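Local coordinates for EcmrR transcriptional regulator (Escherichia coli, PDB 6WL5), which is a multidrug-sensing transcriptional regulator of the MerR family whose C-terminal, GyrI-like domain binds the quaternary ammonium compound cetyl-trimethyl-ammonium, at residues A[12-17]-A[90-95]; A[18-23]-A[70-75]; A[45-50]-A[75-80]; A[97-102]-A[151-156]. One frame throughout, in Å; residues are numbered along the deposited sequence. Where two conformers were deposited one is given.

Contact 1. Residues A[12-17]-A[90-95]; sequences PECIVY and QVIPAI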
loop_
_atom_site.group_PDB
_atom_site.type_symbol
_atom_site.label_atom_id
_atom_site.label_comp_id
_atom_site.label_asym_id
_atom_site.label_seq_id
_atom_site.Cartn_x
_atom_site.Cartn_y
_atom_site.Cartn_z
ATOM N N PRO A 12 -5.218 9.164 8.648
ATOM C CA PRO A 12 -6.354 8.742 9.474
ATOM C C PRO A 12 -6.782 7.314 9.170
ATOM O O PRO A 12 -6.422 6.719 8.145
ATOM C CB PRO A 12 -7.467 9.721 9.091
ATOM C CG PRO A 12 -6.846 10.709 8.138
ATOM C CD PRO A 12 -5.587 10.177 7.637
ATOM N N GLU A 13 -7.578 6.767 10.085
ATOM C CA GLU A 13 -8.159 5.453 9.848
ATOM C C GLU A 13 -9.054 5.464 8.612
ATOM O O GLU A 13 -9.631 6.487 8.224
ATOM C CB GLU A 13 -8.905 4.959 11.091
ATOM C CG GLU A 13 -10.261 5.532 11.295
ATOM C CD GLU A 13 -10.947 4.938 12.501
ATOM O OE1 GLU A 13 -12.175 4.918 12.479
ATOM O OE2 GLU A 13 -10.274 4.493 13.455
ATOM N N CYS A 14 -9.143 4.305 7.973
ATOM C CA CYS A 14 -10.018 4.135 6.823
ATOM C C CYS A 14 -10.633 2.749 6.847
ATOM O O CYS A 14 -10.108 1.828 7.467
ATOM C CB CYS A 14 -9.264 4.334 5.514
ATOM S SG CYS A 14 -7.868 3.212 5.241
ATOM N N ILE A 15 -11.781 2.627 6.181
ATOM C CA ILE A 15 -12.428 1.348 5.937
ATOM C C ILE A 15 -11.947 0.884 4.582
ATOM O O ILE A 15 -11.914 1.678 3.632
ATOM C CB ILE A 15 -13.955 1.502 5.901
ATOM C CG1 ILE A 15 -14.465 2.191 7.164
ATOM C CG2 ILE A 15 -14.631 0.133 5.668
ATOM C CD1 ILE A 15 -15.910 2.645 7.039
ATOM N N VAL A 16 -11.572 -0.391 4.490
ATOM C CA VAL A 16 -11.113 -0.970 3.244
ATOM C C VAL A 16 -11.796 -2.312 3.013
ATOM O O VAL A 16 -12.243 -2.988 3.944
ATOM C CB VAL A 16 -9.579 -1.185 3.220
ATOM C CG1 VAL A 16 -8.849 0.109 3.509
ATOM C CG2 VAL A 16 -9.124 -2.309 4.171
ATOM N N TYR A 17 -11.805 -2.728 1.752
ATOM C CA TYR A 17 -11.850 -4.142 1.432
ATOM C C TYR A 17 -10.432 -4.605 1.177
ATOM O O TYR A 17 -9.569 -3.797 0.813
ATOM C CB TYR A 17 -12.792 -4.474 0.280
ATOM C CG TYR A 17 -12.501 -3.913 -1.078
ATOM C CD1 TYR A 17 -11.595 -4.524 -1.938
ATOM C CD2 TYR A 17 -13.184 -2.793 -1.529
ATOM C CE1 TYR A 17 -11.376 -4.011 -3.218
ATOM C CE2 TYR A 17 -12.965 -2.286 -2.785
ATOM C CZ TYR A 17 -12.063 -2.886 -3.612
ATOM O OH TYR A 17 -11.906 -2.341 -4.850
ATOM N N GLN A 90 -12.374 -4.309 6.699
ATOM C CA GLN A 90 -11.749 -4.040 7.982
ATOM C C GLN A 90 -11.402 -2.557 8.065
ATOM O O GLN A 90 -11.361 -1.841 7.059
ATOM C CB GLN A 90 -10.521 -4.935 8.189
ATOM C CG GLN A 90 -9.394 -4.653 7.231
ATOM C CD GLN A 90 -8.173 -5.513 7.492
ATOM O OE1 GLN A 90 -7.549 -5.451 8.574
ATOM N NE2 GLN A 90 -7.796 -6.292 6.499
ATOM N N VAL A 91 -11.201 -2.085 9.288
ATOM C CA VAL A 91 -10.726 -0.727 9.524
ATOM C C VAL A 91 -9.213 -0.781 9.665
ATOM O O VAL A 91 -8.690 -1.527 10.496
ATOM C CB VAL A 91 -11.362 -0.133 10.790
ATOM C CG1 VAL A 91 -10.736 1.230 11.106
ATOM C CG2 VAL A 91 -12.886 -0.047 10.649
ATOM N N ILE A 92 -8.505 0.001 8.856
ATOM C CA ILE A 92 -7.053 0.101 8.934
ATOM C C ILE A 92 -6.727 1.300 9.826
ATOM O O ILE A 92 -7.168 2.419 9.518
ATOM C CB ILE A 92 -6.431 0.257 7.541
ATOM C CG1 ILE A 92 -6.778 -0.930 6.619
ATOM C CG2 ILE A 92 -4.915 0.400 7.651
ATOM C CD1 ILE A 92 -6.385 -2.292 7.132
ATOM N N PRO A 93 -5.982 1.125 10.913
ATOM C CA PRO A 93 -5.900 2.195 11.912
ATOM C C PRO A 93 -5.070 3.382 11.445
ATOM O O PRO A 93 -4.272 3.302 10.509
ATOM C CB PRO A 93 -5.258 1.505 13.128
ATOM C CG PRO A 93 -4.392 0.424 12.499
ATOM C CD PRO A 93 -5.227 -0.077 11.321
ATOM N N ALA A 94 -5.304 4.507 12.117
ATOM C CA ALA A 94 -4.511 5.713 11.915
ATOM C C ALA A 94 -3.062 5.485 12.324
ATOM O O ALA A 94 -2.766 4.765 13.285
ATOM C CB ALA A 94 -5.063 6.846 12.787
ATOM N N ILE A 95 -2.148 6.152 11.612
ATOM C CA ILE A 95 -0.720 6.051 11.888
ATOM C C ILE A 95 -0.075 7.406 11.650
ATOM O O ILE A 95 -0.623 8.280 10.974
ATOM C CB ILE A 95 0.025 5.030 10.995
ATOM C CG1 ILE A 95 -0.188 5.356 9.492
ATOM C CG2 ILE A 95 -0.397 3.627 11.343
ATOM C CD1 ILE A 95 0.646 4.488 8.591
HETATM O O HOH W 1 -5.330 4.164 7.750
HETATM O O HOH W 2 -7.149 4.504 14.452
#

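Contact 2. Residues A[18-23]-A[70-75]; sequences SKRFIV and DVEFCE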
loop_
_atom_site.group_PDB
_atom_site.type_symbol
_atom_site.label_atom_id
_atom_site.label_comp_id
_atom_site.label_asym_id
_atom_site.label_seq_id
_atom_site.Cartn_x
_atom_site.Cartn_y
_atom_site.Cartn_z
ATOM N N SER A 18 -10.177 -5.887 1.452
ATOM C CA SER A 18 -8.802 -6.362 1.498
ATOM C C SER A 18 -8.735 -7.872 1.275
ATOM O O SER A 18 -9.707 -8.603 1.509
ATOM C CB SER A 18 -8.175 -5.995 2.850
ATOM O OG SER A 18 -8.844 -6.685 3.904
ATOM N N LYS A 19 -7.588 -8.325 0.784
ATOM C CA LYS A 19 -7.293 -9.739 0.686
ATOM C C LYS A 19 -5.817 -9.938 0.982
ATOM O O LYS A 19 -4.988 -9.159 0.531
ATOM C CB LYS A 19 -7.647 -10.314 -0.706
ATOM C CG LYS A 19 -7.612 -11.833 -0.743
ATOM C CD LYS A 19 -8.289 -12.391 -1.981
ATOM C CE LYS A 19 -8.157 -13.906 -2.079
ATOM N NZ LYS A 19 -8.996 -14.429 -3.207
ATOM N N ARG A 20 -5.499 -10.964 1.763
ATOM C CA ARG A 20 -4.140 -11.229 2.203
ATOM C C ARG A 20 -3.621 -12.509 1.564
ATOM O O ARG A 20 -4.375 -13.478 1.372
ATOM C CB ARG A 20 -4.103 -11.349 3.730
ATOM C CG ARG A 20 -2.710 -11.400 4.291
ATOM C CD ARG A 20 -2.742 -11.005 5.752
ATOM N NE ARG A 20 -1.452 -11.188 6.402
ATOM C CZ ARG A 20 -1.240 -10.864 7.661
ATOM N NH1 ARG A 20 -2.242 -10.330 8.369
ATOM N NH2 ARG A 20 -0.050 -11.043 8.221
ATOM N N PHE A 21 -2.336 -12.495 1.228
ATOM C CA PHE A 21 -1.712 -13.520 0.403
ATOM C C PHE A 21 -0.271 -13.747 0.862
ATOM O O PHE A 21 0.391 -12.818 1.317
ATOM C CB PHE A 21 -1.528 -13.099 -1.078
ATOM C CG PHE A 21 -2.752 -12.637 -1.788
ATOM C CD1 PHE A 21 -3.521 -13.547 -2.485
ATOM C CD2 PHE A 21 -3.070 -11.291 -1.874
ATOM C CE1 PHE A 21 -4.635 -13.150 -3.196
ATOM C CE2 PHE A 21 -4.175 -10.882 -2.613
ATOM C CZ PHE A 21 -4.963 -11.814 -3.255
ATOM N N ILE A 22 0.243 -14.959 0.649
ATOM C CA ILE A 22 1.679 -15.218 0.559
ATOM C C ILE A 22 2.025 -15.316 -0.923
ATOM O O ILE A 22 1.544 -16.231 -1.612
ATOM C CB ILE A 22 2.072 -16.538 1.241
ATOM C CG1 ILE A 22 1.624 -16.611 2.695
ATOM C CG2 ILE A 22 3.580 -16.744 1.142
ATOM C CD1 ILE A 22 2.218 -15.499 3.524
ATOM N N VAL A 23 2.895 -14.429 -1.405
ATOM C CA VAL A 23 3.158 -14.345 -2.840
ATOM C C VAL A 23 4.595 -14.702 -3.211
ATOM O O VAL A 23 5.542 -14.353 -2.485
ATOM C CB VAL A 23 2.770 -12.964 -3.408
ATOM C CG1 VAL A 23 1.290 -12.720 -3.223
ATOM C CG2 VAL A 23 3.625 -11.855 -2.784
ATOM N N ASP A 70 4.449 -11.818 2.628
ATOM C CA ASP A 70 3.138 -11.713 3.265
ATOM C C ASP A 70 2.596 -10.315 2.979
ATOM O O ASP A 70 3.062 -9.326 3.562
ATOM C CB ASP A 70 3.269 -11.975 4.767
ATOM C CG ASP A 70 1.929 -12.044 5.490
ATOM O OD1 ASP A 70 0.856 -11.727 4.910
ATOM O OD2 ASP A 70 1.974 -12.407 6.690
ATOM N N VAL A 71 1.611 -10.231 2.061
ATOM C CA VAL A 71 1.103 -8.959 1.588
ATOM C C VAL A 71 -0.403 -8.932 1.726
ATOM O O VAL A 71 -1.065 -9.962 1.633
ATOM C CB VAL A 71 1.508 -8.723 0.114
ATOM C CG1 VAL A 71 3.013 -8.556 0.031
ATOM C CG2 VAL A 71 0.954 -9.813 -0.851
ATOM N N GLU A 72 -0.949 -7.735 1.927
ATOM C CA GLU A 72 -2.389 -7.540 2.048
ATOM C C GLU A 72 -2.799 -6.359 1.176
ATOM O O GLU A 72 -2.401 -5.216 1.431
ATOM C CB GLU A 72 -2.785 -7.341 3.510
ATOM C CG GLU A 72 -4.276 -7.298 3.737
ATOM C CD GLU A 72 -4.633 -7.394 5.209
ATOM O OE1 GLU A 72 -3.861 -6.826 6.009
ATOM O OE2 GLU A 72 -5.676 -8.018 5.554
ATOM N N PHE A 73 -3.569 -6.645 0.127
ATOM C CA PHE A 73 -4.069 -5.600 -0.733
ATOM C C PHE A 73 -5.277 -4.952 -0.089
ATOM O O PHE A 73 -6.222 -5.653 0.310
ATOM C CB PHE A 73 -4.506 -6.156 -2.075
ATOM C CG PHE A 73 -5.050 -5.118 -2.960
ATOM C CD1 PHE A 73 -4.215 -4.197 -3.543
ATOM C CD2 PHE A 73 -6.414 -4.996 -3.134
ATOM C CE1 PHE A 73 -4.723 -3.220 -4.378
ATOM C CE2 PHE A 73 -6.940 -4.036 -3.990
ATOM C CZ PHE A 73 -6.087 -3.138 -4.598
ATOM N N CYS A 74 -5.292 -3.626 -0.082
ATOM C CA CYS A 74 -6.362 -2.841 0.525
ATOM C C CYS A 74 -6.837 -1.718 -0.385
ATOM O O CYS A 74 -6.052 -1.065 -1.060
ATOM C CB CYS A 74 -5.867 -2.190 1.819
ATOM S SG CYS A 74 -5.278 -3.317 3.085
ATOM N N GLU A 75 -8.137 -1.488 -0.393
ATOM C CA GLU A 75 -8.685 -0.368 -1.124
ATOM C C GLU A 75 -9.751 0.282 -0.267
ATOM O O GLU A 75 -10.675 -0.382 0.209
ATOM C CB GLU A 75 -9.225 -0.863 -2.477
ATOM C CG GLU A 75 -9.546 0.222 -3.455
ATOM C CD GLU A 75 -9.391 -0.198 -4.918
ATOM O OE1 GLU A 75 -9.378 0.734 -5.750
ATOM O OE2 GLU A 75 -9.347 -1.435 -5.245
HETATM O O HOH W 3 -7.583 -9.214 4.223
HETATM O O HOH W 4 -5.053 -9.601 7.769
#

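Contact 3. Residues A[45-50]-A[75-80]; sequences PGLTLT and EAVNDF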
loop_
_atom_site.group_PDB
_atom_site.type_symbol
_atom_site.label_atom_id
_atom_site.label_comp_id
_atom_site.label_asym_id
_atom_site.label_seq_id
_atom_site.Cartn_x
_atom_site.Cartn_y
_atom_site.Cartn_z
ATOM N N PRO A 45 -23.326 -4.213 -4.598
ATOM C CA PRO A 45 -23.792 -3.059 -5.380
ATOM C C PRO A 45 -23.840 -1.829 -4.490
ATOM O O PRO A 45 -24.157 -1.910 -3.298
ATOM C CB PRO A 45 -25.197 -3.473 -5.843
ATOM C CG PRO A 45 -25.260 -4.959 -5.716
ATOM C CD PRO A 45 -24.225 -5.377 -4.684
ATOM N N GLY A 46 -23.498 -0.684 -5.064
ATOM C CA GLY A 46 -23.480 0.547 -4.309
ATOM C C GLY A 46 -22.217 0.803 -3.522
ATOM O O GLY A 46 -22.036 1.919 -3.023
ATOM N N LEU A 47 -21.337 -0.180 -3.378
ATOM C CA LEU A 47 -20.050 0.083 -2.749
ATOM C C LEU A 47 -19.325 1.180 -3.523
ATOM O O LEU A 47 -19.274 1.161 -4.757
ATOM C CB LEU A 47 -19.218 -1.191 -2.727
ATOM C CG LEU A 47 -17.886 -1.085 -1.974
ATOM C CD1 LEU A 47 -18.143 -0.865 -0.468
ATOM C CD2 LEU A 47 -17.063 -2.334 -2.214
ATOM N N THR A 48 -18.731 2.116 -2.783
ATOM C CA THR A 48 -18.143 3.331 -3.333
ATOM C C THR A 48 -16.716 3.464 -2.823
ATOM O O THR A 48 -16.474 3.396 -1.610
ATOM C CB THR A 48 -18.969 4.559 -2.910
ATOM O OG1 THR A 48 -20.341 4.372 -3.284
ATOM C CG2 THR A 48 -18.449 5.839 -3.565
ATOM N N LEU A 49 -15.776 3.643 -3.749
ATOM C CA LEU A 49 -14.412 3.951 -3.359
ATOM C C LEU A 49 -14.317 5.371 -2.820
ATOM O O LEU A 49 -15.069 6.264 -3.238
ATOM C CB LEU A 49 -13.486 3.852 -4.569
ATOM C CG LEU A 49 -13.453 2.528 -5.323
ATOM C CD1 LEU A 49 -12.638 2.664 -6.601
ATOM C CD2 LEU A 49 -12.868 1.478 -4.440
ATOM N N THR A 50 -13.369 5.578 -1.887
ATOM C CA THR A 50 -13.209 6.913 -1.313
ATOM C C THR A 50 -12.681 7.873 -2.376
ATOM O O THR A 50 -12.024 7.466 -3.348
ATOM C CB THR A 50 -12.258 6.955 -0.104
ATOM O OG1 THR A 50 -10.953 6.486 -0.478
ATOM C CG2 THR A 50 -12.776 6.137 1.071
ATOM N N GLU A 75 -8.137 -1.488 -0.393
ATOM C CA GLU A 75 -8.685 -0.368 -1.124
ATOM C C GLU A 75 -9.751 0.282 -0.267
ATOM O O GLU A 75 -10.675 -0.382 0.209
ATOM C CB GLU A 75 -9.225 -0.863 -2.477
ATOM C CG GLU A 75 -9.546 0.222 -3.455
ATOM C CD GLU A 75 -9.391 -0.198 -4.918
ATOM O OE1 GLU A 75 -9.378 0.734 -5.750
ATOM O OE2 GLU A 75 -9.347 -1.435 -5.245
ATOM N N ALA A 76 -9.628 1.586 -0.089
ATOM C CA ALA A 76 -10.505 2.315 0.818
ATOM C C ALA A 76 -11.869 2.600 0.204
ATOM O O ALA A 76 -11.975 3.072 -0.941
ATOM C CB ALA A 76 -9.856 3.634 1.232
ATOM N N VAL A 77 -12.910 2.395 1.019
ATOM C CA VAL A 77 -14.297 2.604 0.639
ATOM C C VAL A 77 -14.979 3.500 1.672
ATOM O O VAL A 77 -14.496 3.694 2.785
ATOM C CB VAL A 77 -15.079 1.275 0.499
ATOM C CG1 VAL A 77 -14.562 0.437 -0.668
ATOM C CG2 VAL A 77 -15.015 0.504 1.799
ATOM N N ASN A 78 -16.118 4.067 1.279
ATOM C CA ASN A 78 -16.808 4.957 2.208
ATOM C C ASN A 78 -17.570 4.196 3.289
ATOM O O ASN A 78 -17.741 4.716 4.393
ATOM C CB ASN A 78 -17.751 5.910 1.474
ATOM C CG ASN A 78 -17.004 6.976 0.694
ATOM O OD1 ASN A 78 -15.997 7.493 1.129
ATOM N ND2 ASN A 78 -17.520 7.306 -0.475
ATOM N N ASP A 79 -18.030 2.978 3.020
ATOM C CA ASP A 79 -18.660 2.216 4.089
ATOM C C ASP A 79 -18.408 0.726 3.949
ATOM O O ASP A 79 -18.003 0.227 2.897
ATOM C CB ASP A 79 -20.160 2.484 4.160
ATOM C CG ASP A 79 -20.501 3.947 4.118
ATOM O OD1 ASP A 79 -20.417 4.536 3.018
ATOM O OD2 ASP A 79 -20.849 4.484 5.181
ATOM N N PHE A 80 -18.656 0.019 5.044
ATOM C CA PHE A 80 -18.517 -1.424 5.041
ATOM C C PHE A 80 -19.466 -2.056 4.030
ATOM O O PHE A 80 -20.587 -1.579 3.806
ATOM C CB PHE A 80 -18.870 -1.980 6.416
ATOM C CG PHE A 80 -17.752 -1.917 7.396
ATOM C CD1 PHE A 80 -17.457 -0.731 8.052
ATOM C CD2 PHE A 80 -16.979 -3.041 7.657
ATOM C CE1 PHE A 80 -16.410 -0.666 8.962
ATOM C CE2 PHE A 80 -15.929 -2.985 8.555
ATOM C CZ PHE A 80 -15.642 -1.793 9.208
HETATM O O HOH W 5 -19.037 2.216 0.171
#

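Contact 4. Residues A[97-102]-A[151-156]; sequences AVTVIH and EIQFPV. With EDO (1,2-ethanediol), chain K.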
loop_
_atom_site.group_PDB
_atom_site.type_symbol
_atom_site.label_atom_id
_atom_site.label_comp_id
_atom_site.label_asym_id
_atom_site.label_seq_id
_atom_site.Cartn_x
_atom_site.Cartn_y
_atom_site.Cartn_z
ATOM N N ALA A 97 3.252 8.536 9.764
ATOM C CA ALA A 97 4.126 7.887 8.798
ATOM C C ALA A 97 5.162 8.853 8.266
ATOM O O ALA A 97 4.852 10.028 8.000
ATOM C CB ALA A 97 3.322 7.344 7.604
ATOM N N VAL A 98 6.368 8.330 8.034
ATOM C CA VAL A 98 7.310 8.978 7.139
ATOM C C VAL A 98 7.147 8.374 5.753
ATOM O O VAL A 98 7.018 7.144 5.602
ATOM C CB VAL A 98 8.746 8.908 7.675
ATOM C CG1 VAL A 98 9.286 7.481 7.813
ATOM C CG2 VAL A 98 9.677 9.794 6.853
ATOM N N THR A 99 7.052 9.246 4.751
ATOM C CA THR A 99 6.695 8.851 3.397
ATOM C C THR A 99 7.676 9.398 2.368
ATOM O O THR A 99 8.281 10.457 2.562
ATOM C CB THR A 99 5.267 9.338 3.061
ATOM O OG1 THR A 99 5.232 10.768 2.907
ATOM C CG2 THR A 99 4.265 8.934 4.126
ATOM N N VAL A 100 7.785 8.690 1.235
ATOM C CA VAL A 100 8.429 9.216 0.034
ATOM C C VAL A 100 7.588 8.822 -1.159
ATOM O O VAL A 100 6.882 7.820 -1.125
ATOM C CB VAL A 100 9.870 8.723 -0.191
ATOM C CG1 VAL A 100 10.774 9.206 0.913
ATOM C CG2 VAL A 100 9.929 7.200 -0.340
ATOM N N ILE A 101 7.683 9.612 -2.191
ATOM C CA ILE A 101 7.122 9.259 -3.493
ATOM C C ILE A 101 8.178 8.575 -4.348
ATOM O O ILE A 101 9.265 9.131 -4.597
ATOM C CB ILE A 101 6.571 10.508 -4.206
ATOM C CG1 ILE A 101 5.393 11.094 -3.425
ATOM C CG2 ILE A 101 6.198 10.199 -5.669
ATOM C CD1 ILE A 101 4.080 10.337 -3.595
ATOM N N HIS A 102 7.834 7.382 -4.837
ATOM C CA HIS A 102 8.598 6.687 -5.854
ATOM C C HIS A 102 7.977 6.959 -7.224
ATOM O O HIS A 102 6.809 6.617 -7.476
ATOM C CB HIS A 102 8.603 5.193 -5.593
ATOM C CG HIS A 102 9.348 4.436 -6.627
ATOM N ND1 HIS A 102 10.730 4.412 -6.672
ATOM C CD2 HIS A 102 8.915 3.746 -7.707
ATOM C CE1 HIS A 102 11.104 3.720 -7.738
ATOM N NE2 HIS A 102 10.025 3.269 -8.351
ATOM N N GLU A 151 3.382 5.998 -3.389
ATOM C CA GLU A 151 3.865 6.538 -2.136
ATOM C C GLU A 151 4.161 5.413 -1.163
ATOM O O GLU A 151 3.301 4.559 -0.910
ATOM C CB GLU A 151 2.897 7.548 -1.514
ATOM C CG GLU A 151 3.466 8.154 -0.237
ATOM C CD GLU A 151 2.722 9.369 0.253
ATOM O OE1 GLU A 151 2.929 10.482 -0.294
ATOM O OE2 GLU A 151 1.928 9.208 1.201
ATOM N N ILE A 152 5.378 5.410 -0.635
ATOM C CA ILE A 152 5.798 4.415 0.368
ATOM C C ILE A 152 5.683 5.061 1.743
ATOM O O ILE A 152 6.202 6.158 1.953
ATOM C CB ILE A 152 7.220 3.877 0.115
ATOM C CG1 ILE A 152 7.411 3.380 -1.329
ATOM C CG2 ILE A 152 7.501 2.746 1.116
ATOM C CD1 ILE A 152 6.329 2.437 -1.834
ATOM N N GLN A 153 4.971 4.399 2.654
ATOM C CA GLN A 153 4.612 4.963 3.964
ATOM C C GLN A 153 5.091 4.030 5.069
ATOM O O GLN A 153 4.590 2.919 5.205
ATOM C CB GLN A 153 3.092 5.168 4.058
ATOM C CG GLN A 153 2.477 5.819 2.794
ATOM C CD GLN A 153 0.968 5.918 2.848
ATOM O OE1 GLN A 153 0.277 4.984 3.279
ATOM N NE2 GLN A 153 0.436 7.022 2.325
ATOM N N PHE A 154 6.031 4.502 5.891
ATOM C CA PHE A 154 6.522 3.748 7.043
ATOM C C PHE A 154 5.852 4.245 8.319
ATOM O O PHE A 154 6.083 5.407 8.722
ATOM C CB PHE A 154 8.040 3.931 7.170
ATOM C CG PHE A 154 8.874 2.968 6.352
ATOM C CD1 PHE A 154 8.411 2.392 5.175
ATOM C CD2 PHE A 154 10.137 2.636 6.774
ATOM C CE1 PHE A 154 9.202 1.528 4.443
ATOM C CE2 PHE A 154 10.920 1.752 6.056
ATOM C CZ PHE A 154 10.449 1.196 4.887
ATOM N N PRO A 155 5.032 3.431 8.984
ATOM C CA PRO A 155 4.482 3.834 10.294
ATOM C C PRO A 155 5.605 3.961 11.306
ATOM O O PRO A 155 6.386 3.032 11.489
ATOM C CB PRO A 155 3.522 2.686 10.645
ATOM C CG PRO A 155 3.277 1.955 9.326
ATOM C CD PRO A 155 4.596 2.081 8.599
ATOM N N VAL A 156 5.701 5.122 11.953
ATOM C CA VAL A 156 6.810 5.372 12.867
ATOM C C VAL A 156 6.392 6.064 14.157
ATOM O O VAL A 156 5.318 6.657 14.266
ATOM C CB VAL A 156 7.938 6.208 12.198
ATOM C CG1 VAL A 156 8.579 5.462 11.050
ATOM C CG2 VAL A 156 7.406 7.533 11.697
HETATM C C1 EDO K . 5.250 10.369 16.902
HETATM O O1 EDO K . 6.311 9.780 17.670
HETATM C C2 EDO K . 4.800 9.441 15.778
HETATM O O2 EDO K . 4.069 8.305 16.268
HETATM O O HOH W 6 5.575 11.642 0.349
#

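Contact 1. Residues A[12-17]-A[90-95]
Cys14 and Ile92 form an antiparallel hydrogen-bonded pair, Ile92 N giving its proton to Cys14 O at 2.8 Å and Cys14 N returning one to Ile92 O at 3.1 Å. Two residues on, Val16 and Gln90 repeat the exchange, with Val16 N 3.0 Å from Gln90 O, so strands 14-17 and 90-92 are tied by four backbone bonds. Between them lies the non-hydrogen-bonded pair Ile15-Val91. The pairing is antiparallel, but the short strands are strongly twisted, their directions 130° apart, and the regular pairing is interrupted at Glu13. There water takes over: one molecule lies within hydrogen-bonding reach of Pro12 O and Pro93 O, and another accepts from Ala94 N and reaches Glu13 OE2 at 3.3 Å. Glu13 CG sits between its own backbone N and carbonyl carbon (chi1 79°), which stands the extended chain up beside Val91, whose CG1 meets the carboxylate carbon CD at 4.0 Å. On the face that carries Cys14, Val16, Gln90 and Ile92, Val16 CG2 lies against Ile92 CG1 at 3.7 Å, the two side chains crossing at about a right angle, while Cys14 SG rests near Ile92 CB. Phe56 of strand 55-59 packs on both Val16 and Ile92, and Gln90 turns its amide NE2 to Ser18 OG. On the other face Phe80 packs against Ile15 and Val91. The chemistry is thus divided along the pairing: direct backbone bonds where apolar side chains pack on both faces, and water at the solvent-facing end, where loop interrupts the strands.

Contact 2. Residues A[18-23]-A[70-75]
Glu72 OE2 is gripped from several sides: one water donates to it at 2.6 Å and also to Ser18 OG, a second donates to it while accepting from Arg20 NH1, and Gln90 NE2 adds a direct bond. The other oxygen, OE1, is bonded to His60 NE2. Glu72 is buried, so these donors probably stabilise its negative charge. Next to it Arg20 holds Asp70 side-on, NE to OD1 at 2.8 Å and NH2 to OD2 at 2.9 Å. Both oxygens lie near the guanidinium plane and are met on their syn sides, but the two planes are turned 35° apart, and NH2 stands 31° out of the carboxylate plane. Arg20 CG is anti to the backbone N (chi1 -171°) and the chain runs extended to NE, carrying the head diagonally across from its direct pair, Glu72, to Asp70. Strands 18-23 and 70-75 run antiparallel, and the pairs Lys19-Phe73 and Phe21-Val71 exchange backbone bonds, Phe21 N reaching Val71 O at 2.9 Å. The face of Lys19, Phe21, Val71 and Phe73 is largely apolar. There Val71 CG2 meets Val23 CG1 at 3.8 Å and Phe21 CB at 4.1 Å, and Tyr29 of helix 26-31 packs over Phe21, Val23, Val71 and Phe73. The pairing therefore separates two chemistries: hydrocarbon and aromatic rings beneath the helices, and on the reverse a chain of charges and waters from Asp70 through Arg20 and Glu72 to Ser18, in which the neighbouring arginine and carboxylates are likely to offset one another.

Contact 3. Residues A[45-50]-A[75-80]
The Asn78 amide lies beside two threonines: its ND2 end meets Thr48 CG2 at 3.5 Å, and its OD1 end faces Thr50 CG2 at the same distance. These are methyl contacts, and the polar grip comes from the backbone. Asn78 N donates to Thr48 O at 3.0 Å, and Thr50 N to Ala76 O from 40° above the carbonyl plane. They flank Leu49 and Val77, which form a single backbone bridge between the loop 45-50 and strand 69-77. Farther along, a water accepts from both Thr48 N and Asp79 N. The other flat group, the Glu75 carboxylate, has Leu49 CD2 beside it, 3.7 Å from Glu75 CG and 3.8 Å from OE1, while OE2 makes a weak bond to Tyr17 OH; Glu75 also touches bound cetyl-trimethyl-ammonium. With CG anti to the backbone N (chi1 -175°), Leu47 swings its branch across Val77 at about a right angle, bringing CD1 to 3.8 Å from Val77 CG1 and to 3.5 Å from Asp79 O. Tyr17, Met41 and Phe89 border the same leucine. A serine here would probably deprive Val77 CG1 of part of its apolar cover and open a gap toward these three side chains. Main-chain bonds thus fasten an irregular loop to a strand, while Leu49 lies against the hydrocarbon part of a pocket glutamate whose negative charge would suit a quaternary ammonium ligand.

Contact 4. Residues A[97-102]-A[151-156]
Ala97 to Ile101 pair with Pro155 to Glu151 across two antiparallel strands at 161°, part of the antiparallel sheet of the GyrI-like domain, with Val98-Phe154 and Val100-Ile152 as the hydrogen-bonded pairs. The straightest of their four bonds runs from Phe154 N to Val98 O (2.8 Å, 172° at the proton). On this face Val98 CG1 touches both Phe154 CB and Val156 CG1, at 3.8 and 3.9 Å, and helix 109-123 covers the strands, with Trp119 on Val98 and Tyr113 and Leu116 on Ile152. The reverse face is more polar. Thr99 and Gln153 lie side by side, CG2 against CG. Glu151 CG is anti to the backbone N (chi1 -177°) and the chain is extended beyond it, which carries the carboxylate obliquely across to Thr99. A water bridges Thr99 OG1 and Glu151 OE1. Replacing Thr99 by a valine would probably cost that water its hydroxyl partner, leaving the carboxylate less firmly bridged to strand 97-102. Ile101 CD1 touches the same OE1 at 3.5 Å. Gln153 OE1 is bonded to Tyr54 OH, and Lys9 NZ forms a salt bridge with Glu151 OE2, which also accepts from Gln153 NE2 at 2.9 Å, on its anti side.

All four contacts reach one antiparallel sheet, but at different depths. Contact 4 is buried, contacts 2 and 3 are partly so, and contact 1 lies at the surface. Strand 7-23 serves contacts 1 and 2, strand 88-103 contacts 1 and 4, and strand 69-77 contacts 2 and 3, which share Glu75. Contact 1 meets contact 2 where Val16 packs on Cys74, and contact 3 where Val77 N lies near Ile15 O. Contacts 2 and 4, on opposite sides of the chain's centre, each set a largely apolar face under helical cover against a polar one; only contact 2 has a salt bridge between its segments. Contact 3 alone joins a loop to a strand.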